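Local coordinates for ferredoxin (PDB 1L5P), which carries electrons on a [2Fe-2S] cluster, linking pyruvate:ferredoxin oxidoreductase to hydrogenase in the hydrogenosome, at residues Q20-V25 and C47-V52; K12-E17 and T27-M32. All coordinates share one frame; numbering follows the deposited sequence.

Contact 1 (Q20-V25 and C47-V52). With FES (Fe2/s2 (inorganic) cluster), chain D.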
loop_
_atom_site.group_PDB
_atom_site.type_symbol
_atom_site.label_atom_id
_atom_site.label_comp_id
_atom_site.label_asym_id
_atom_site.label_seq_id
_atom_site.Cartn_x
_atom_site.Cartn_y
_atom_site.Cartn_z
ATOM N N GLN A 20 -6.839 6.363 6.427
ATOM C CA GLN A 20 -5.840 6.880 5.506
ATOM C C GLN A 20 -5.460 5.701 4.621
ATOM O O GLN A 20 -5.439 4.568 5.086
ATOM C CB GLN A 20 -4.601 7.347 6.276
ATOM C CG GLN A 20 -4.512 8.842 6.507
ATOM C CD GLN A 20 -3.085 9.312 6.723
ATOM O OE1 GLN A 20 -2.340 8.732 7.517
ATOM N NE2 GLN A 20 -2.697 10.371 6.017
ATOM N N THR A 21 -5.170 5.947 3.350
ATOM C CA THR A 21 -4.776 4.845 2.490
ATOM C C THR A 21 -3.272 4.699 2.565
ATOM O O THR A 21 -2.564 5.657 2.861
ATOM C CB THR A 21 -5.149 5.075 1.024
ATOM O OG1 THR A 21 -4.343 6.130 0.490
ATOM C CG2 THR A 21 -6.615 5.428 0.897
ATOM N N LEU A 22 -2.796 3.493 2.296
ATOM C CA LEU A 22 -1.380 3.217 2.315
ATOM C C LEU A 22 -0.687 4.147 1.330
ATOM O O LEU A 22 0.454 4.574 1.552
ATOM C CB LEU A 22 -1.136 1.771 1.912
ATOM C CG LEU A 22 0.318 1.336 2.025
ATOM C CD1 LEU A 22 0.746 1.374 3.485
ATOM C CD2 LEU A 22 0.468 -0.046 1.444
ATOM N N PHE A 23 -1.390 4.448 0.240
ATOM C CA PHE A 23 -0.890 5.323 -0.821
ATOM C C PHE A 23 -0.594 6.697 -0.249
ATOM O O PHE A 23 0.477 7.257 -0.463
ATOM C CB PHE A 23 -1.939 5.453 -1.941
ATOM C CG PHE A 23 -1.538 6.384 -3.055
ATOM C CD1 PHE A 23 -0.662 5.965 -4.055
ATOM C CD2 PHE A 23 -2.050 7.676 -3.112
ATOM C CE1 PHE A 23 -0.304 6.830 -5.105
ATOM C CE2 PHE A 23 -1.699 8.546 -4.152
ATOM C CZ PHE A 23 -0.824 8.120 -5.151
ATOM N N THR A 24 -1.563 7.240 0.476
ATOM C CA THR A 24 -1.406 8.543 1.087
ATOM C C THR A 24 -0.204 8.523 2.008
ATOM O O THR A 24 0.676 9.367 1.912
ATOM C CB THR A 24 -2.634 8.900 1.902
ATOM O OG1 THR A 24 -3.777 8.900 1.044
ATOM C CG2 THR A 24 -2.471 10.277 2.537
ATOM N N VAL A 25 -0.186 7.545 2.903
ATOM C CA VAL A 25 0.890 7.376 3.860
ATOM C C VAL A 25 2.243 7.226 3.167
ATOM O O VAL A 25 3.207 7.904 3.517
ATOM C CB VAL A 25 0.611 6.137 4.733
ATOM C CG1 VAL A 25 1.855 5.742 5.516
ATOM C CG2 VAL A 25 -0.562 6.428 5.658
ATOM N N CYS A 47 0.523 2.343 -8.084
ATOM C CA CYS A 47 0.900 2.335 -6.670
ATOM C C CYS A 47 1.157 0.943 -6.120
ATOM O O CYS A 47 0.826 0.656 -4.977
ATOM C CB CYS A 47 -0.198 2.977 -5.848
ATOM S SG CYS A 47 -1.722 2.075 -6.001
ATOM N N ILE A 48 1.766 0.090 -6.926
ATOM C CA ILE A 48 2.047 -1.277 -6.518
ATOM C C ILE A 48 3.040 -1.415 -5.371
ATOM O O ILE A 48 4.073 -0.758 -5.345
ATOM C CB ILE A 48 2.591 -2.086 -7.696
ATOM C CG1 ILE A 48 1.467 -2.339 -8.700
ATOM C CG2 ILE A 48 3.179 -3.397 -7.194
ATOM C CD1 ILE A 48 0.324 -3.144 -8.120
ATOM N N CYS A 49 2.715 -2.286 -4.425
ATOM C CA CYS A 49 3.580 -2.564 -3.293
ATOM C C CYS A 49 3.358 -4.023 -2.947
ATOM O O CYS A 49 2.510 -4.677 -3.554
ATOM C CB CYS A 49 3.214 -1.687 -2.118
ATOM S SG CYS A 49 1.604 -2.003 -1.478
ATOM N N LYS A 50 4.111 -4.555 -1.991
ATOM C CA LYS A 50 3.935 -5.960 -1.632
ATOM C C LYS A 50 3.603 -6.127 -0.164
ATOM O O LYS A 50 4.327 -5.643 0.697
ATOM C CB LYS A 50 5.193 -6.763 -1.967
ATOM C CG LYS A 50 5.173 -7.399 -3.338
ATOM C CD LYS A 50 6.180 -6.750 -4.264
ATOM C CE LYS A 50 7.599 -7.143 -3.879
ATOM N NZ LYS A 50 8.623 -6.166 -4.350
ATOM N N HIS A 51 2.492 -6.800 0.117
ATOM C CA HIS A 51 2.083 -7.052 1.488
ATOM C C HIS A 51 2.834 -8.296 1.964
ATOM O O HIS A 51 2.581 -9.404 1.485
ATOM C CB HIS A 51 0.572 -7.287 1.556
ATOM C CG HIS A 51 0.087 -7.738 2.902
ATOM N ND1 HIS A 51 -1.059 -8.487 3.064
ATOM C CD2 HIS A 51 0.583 -7.536 4.144
ATOM C CE1 HIS A 51 -1.247 -8.725 4.349
ATOM N NE2 HIS A 51 -0.263 -8.158 5.027
ATOM N N VAL A 52 3.769 -8.110 2.897
ATOM C CA VAL A 52 4.561 -9.227 3.411
ATOM C C VAL A 52 4.226 -9.695 4.822
ATOM O O VAL A 52 4.575 -10.815 5.188
ATOM C CB VAL A 52 6.071 -8.935 3.370
ATOM C CG1 VAL A 52 6.523 -8.802 1.920
ATOM C CG2 VAL A 52 6.394 -7.686 4.184
HETATM FE FE1 FES D . -3.661 4.861 -9.388
HETATM FE FE2 FES D . -3.381 3.551 -7.016
HETATM S S1 FES D . -4.249 2.743 -8.912
HETATM S S2 FES D . -2.781 5.681 -7.477
#
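The aromatic ring of Phe23 carries an inorganic sulfide over one face while the methylene of Cys47, a ligand of the same [2Fe-2S] cluster, meets the same ring obliquely. Sulfide S2 of the cluster comes within 3.6 Å of Phe23 CE1. Here the helix 22-27 of the beta-grasp fold, the fold of [2Fe-2S] ferredoxins, packs against Cys47 and the beginning of strand 48-53, which lies between strands 90-92 and 74-76. Phe23 has CG anti to its backbone N (chi1 178°), and this extended setting carries the ring up to the cluster although its first bond does not point at the strand. Cys47 CB lies 3.5 Å from Phe23 CD1. With chi1 at 61°, the sulfur of Cys47 sits between its backbone N and carbonyl carbon and turns to the iron, so that Cys47 SG binds FE2 at 2.4 Å; Cys78 is the second protein ligand of this metal. One residue is thus both ligand and packing surface, and Phe23, which also touches Thr37 and Cys78, forms part of the wall of the cluster pocket. Thr21 occupies the N-cap position of the helix, and its hydroxyl OG1 is hydrogen-bonded to Thr24 OG1 at 2.9 Å. The first helical turn is closed from Val25 N to Thr21 O at 3.0 Å. Farther from the cluster, Leu22 points at the strand and also touches Phe91 of strand 90-92, joining the helix to two neighbouring strands of the sheet. Its methyl CD2 lies 3.7 Å from SG of Cys49, a cysteine that is not a cluster ligand.

Contact 2 (K12-E17 and T27-M32)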
loop_
_atom_site.group_PDB
_atom_site.type_symbol
_atom_site.label_atom_id
_atom_site.label_comp_id
_atom_site.label_asym_id
_atom_site.label_seq_id
_atom_site.Cartn_x
_atom_site.Cartn_y
_atom_site.Cartn_z
ATOM N N LYS A 12 11.468 1.136 7.324
ATOM C CA LYS A 12 11.089 2.474 7.774
ATOM C C LYS A 12 9.691 2.424 8.370
ATOM O O LYS A 12 8.725 2.146 7.665
ATOM C CB LYS A 12 11.093 3.464 6.608
ATOM C CG LYS A 12 12.374 3.483 5.799
ATOM C CD LYS A 12 12.656 4.871 5.263
ATOM C CE LYS A 12 14.152 5.124 5.199
ATOM N NZ LYS A 12 14.799 4.349 4.103
ATOM N N GLN A 13 9.579 2.692 9.664
ATOM C CA GLN A 13 8.279 2.670 10.313
ATOM C C GLN A 13 7.550 3.984 10.083
ATOM O O GLN A 13 8.111 5.067 10.261
ATOM C CB GLN A 13 8.427 2.410 11.812
ATOM C CG GLN A 13 7.178 2.743 12.617
ATOM C CD GLN A 13 7.120 1.991 13.928
ATOM O OE1 GLN A 13 7.850 1.020 14.126
ATOM N NE2 GLN A 13 6.250 2.433 14.833
ATOM N N LEU A 14 6.293 3.874 9.673
ATOM C CA LEU A 14 5.468 5.041 9.404
ATOM C C LEU A 14 4.195 4.964 10.232
ATOM O O LEU A 14 3.655 3.876 10.449
ATOM C CB LEU A 14 5.108 5.111 7.912
ATOM C CG LEU A 14 6.110 4.550 6.893
ATOM C CD1 LEU A 14 5.625 4.820 5.475
ATOM C CD2 LEU A 14 7.471 5.191 7.100
ATOM N N LYS A 15 3.729 6.117 10.704
ATOM C CA LYS A 15 2.504 6.182 11.495
ATOM C C LYS A 15 1.365 6.509 10.550
ATOM O O LYS A 15 1.542 7.228 9.574
ATOM C CB LYS A 15 2.583 7.272 12.570
ATOM C CG LYS A 15 3.978 7.819 12.837
ATOM C CD LYS A 15 4.023 8.597 14.145
ATOM C CE LYS A 15 4.240 7.668 15.333
ATOM N NZ LYS A 15 4.946 6.401 14.945
ATOM N N PHE A 16 0.191 5.965 10.824
ATOM C CA PHE A 16 -0.946 6.243 9.970
ATOM C C PHE A 16 -2.134 6.616 10.823
ATOM O O PHE A 16 -2.217 6.249 12.001
ATOM C CB PHE A 16 -1.295 5.033 9.097
ATOM C CG PHE A 16 -1.842 3.869 9.866
ATOM C CD1 PHE A 16 -3.109 3.927 10.444
ATOM C CD2 PHE A 16 -1.081 2.718 10.035
ATOM C CE1 PHE A 16 -3.607 2.859 11.187
ATOM C CE2 PHE A 16 -1.570 1.638 10.776
ATOM C CZ PHE A 16 -2.833 1.709 11.353
ATOM N N GLU A 17 -3.051 7.350 10.210
ATOM C CA GLU A 17 -4.262 7.785 10.874
ATOM C C GLU A 17 -5.419 6.995 10.274
ATOM O O GLU A 17 -5.483 6.812 9.058
ATOM C CB GLU A 17 -4.462 9.276 10.632
ATOM C CG GLU A 17 -4.185 10.131 11.836
ATOM C CD GLU A 17 -5.451 10.757 12.389
ATOM O OE1 GLU A 17 -6.115 11.520 11.647
ATOM O OE2 GLU A 17 -5.784 10.484 13.564
ATOM N N THR A 27 3.129 7.859 -0.155
ATOM C CA THR A 27 3.501 8.991 -0.995
ATOM C C THR A 27 3.842 10.244 -0.200
ATOM O O THR A 27 4.755 10.976 -0.576
ATOM C CB THR A 27 2.394 9.341 -2.021
ATOM O OG1 THR A 27 1.154 9.548 -1.334
ATOM C CG2 THR A 27 2.237 8.230 -3.039
ATOM N N GLU A 28 3.123 10.494 0.890
ATOM C CA GLU A 28 3.387 11.677 1.700
ATOM C C GLU A 28 4.678 11.545 2.514
ATOM O O GLU A 28 5.084 12.484 3.199
ATOM C CB GLU A 28 2.209 11.958 2.627
ATOM C CG GLU A 28 1.268 13.010 2.089
ATOM C CD GLU A 28 -0.104 12.963 2.747
ATOM O OE1 GLU A 28 -1.105 13.241 2.052
ATOM O OE2 GLU A 28 -0.187 12.653 3.959
ATOM N N ALA A 29 5.324 10.385 2.426
ATOM C CA ALA A 29 6.574 10.133 3.143
ATOM C C ALA A 29 7.751 9.993 2.171
ATOM O O ALA A 29 8.873 9.693 2.572
ATOM C CB ALA A 29 6.446 8.874 3.992
ATOM N N GLY A 30 7.483 10.199 0.888
ATOM C CA GLY A 30 8.533 10.117 -0.109
ATOM C C GLY A 30 8.954 8.716 -0.500
ATOM O O GLY A 30 9.882 8.547 -1.298
ATOM N N LEU A 31 8.276 7.708 0.048
ATOM C CA LEU A 31 8.592 6.311 -0.253
ATOM C C LEU A 31 7.970 5.874 -1.581
ATOM O O LEU A 31 8.459 4.961 -2.248
ATOM C CB LEU A 31 8.092 5.419 0.886
ATOM C CG LEU A 31 8.829 5.664 2.203
ATOM C CD1 LEU A 31 8.252 4.791 3.304
ATOM C CD2 LEU A 31 10.308 5.378 2.004
ATOM N N MET A 32 6.890 6.546 -1.962
ATOM C CA MET A 32 6.186 6.242 -3.207
ATOM C C MET A 32 5.761 7.554 -3.880
ATOM O O MET A 32 5.238 8.464 -3.220
ATOM C CB MET A 32 4.960 5.353 -2.902
ATOM C CG MET A 32 4.204 4.837 -4.127
ATOM S SD MET A 32 2.716 3.855 -3.739
ATOM C CE MET A 32 3.456 2.244 -3.695
#
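The hydroxyl OG1 of Thr27 is held by two carbonyls of its own helix, 22-27, through a hydrogen bond to Phe23 O and a weak one to Thr24 O, at the start of a turn whose Ala29, with Leu31 just beyond it, packs on Leu14. The turn itself, a type I beta turn, is closed from Gly30 N to Thr27 O at 3.2 Å. Gly30 leaves the helical conformation with a positive phi of 77° and ends helix 22-27 in a Schellman motif, after which Leu31 is delivered to strand 10-15. The two leucines then reach for each other tip to tip, and the methyls Leu14 CD1 and Leu31 CD1 are only 3.4 Å apart, tighter than an ordinary van der Waals contact. The second methyl, Leu14 CD2, lies 3.9 Å from the same Leu31 CD1, so one methyl of Leu31 faces both branches of its partner. The first torsion of Leu14, -31°, departs from a staggered value but leaves CG beside the backbone N, with CD1 directed at Leu31. In the beta-grasp fold this is where the edge strand 10-15, bonded along its length to strand 2-7, meets the end of the helix lying across the sheet; Leu14 also touches Val25 and Leu26 of that helix, and Leu31 touches Ala5 of strand 2-7. Ala29 adds a looser contact, its CB 4.4 Å from Leu14 CD1. At the surface, Lys12 lends only its aliphatic chain: the chain bends beyond CB and passes Leu31 at a slant, with Lys12 CD 4.0 Å from Leu31 CD2.

Contacts 1 and 2 lie at the two ends of helix 22-27, their centres about 9 Å apart. Contact 1 involves its first turn, at the buried cluster side, whereas contact 2 involves the loop after its last turn, at the surface. Val25 joins them, with Val25 CG1 3.9 Å from Leu14 CD1 and Val25 CG2 3.8 Å from Phe16 CB. Met32 makes a second bridge, its CE packing 3.3 Å from Cys47 O, the backbone carbonyl of the iron ligand itself. Contact 2 nevertheless remains remote from the redox centre: the side chain of Leu31 is about 14 Å from the cluster, which contact 1 touches directly.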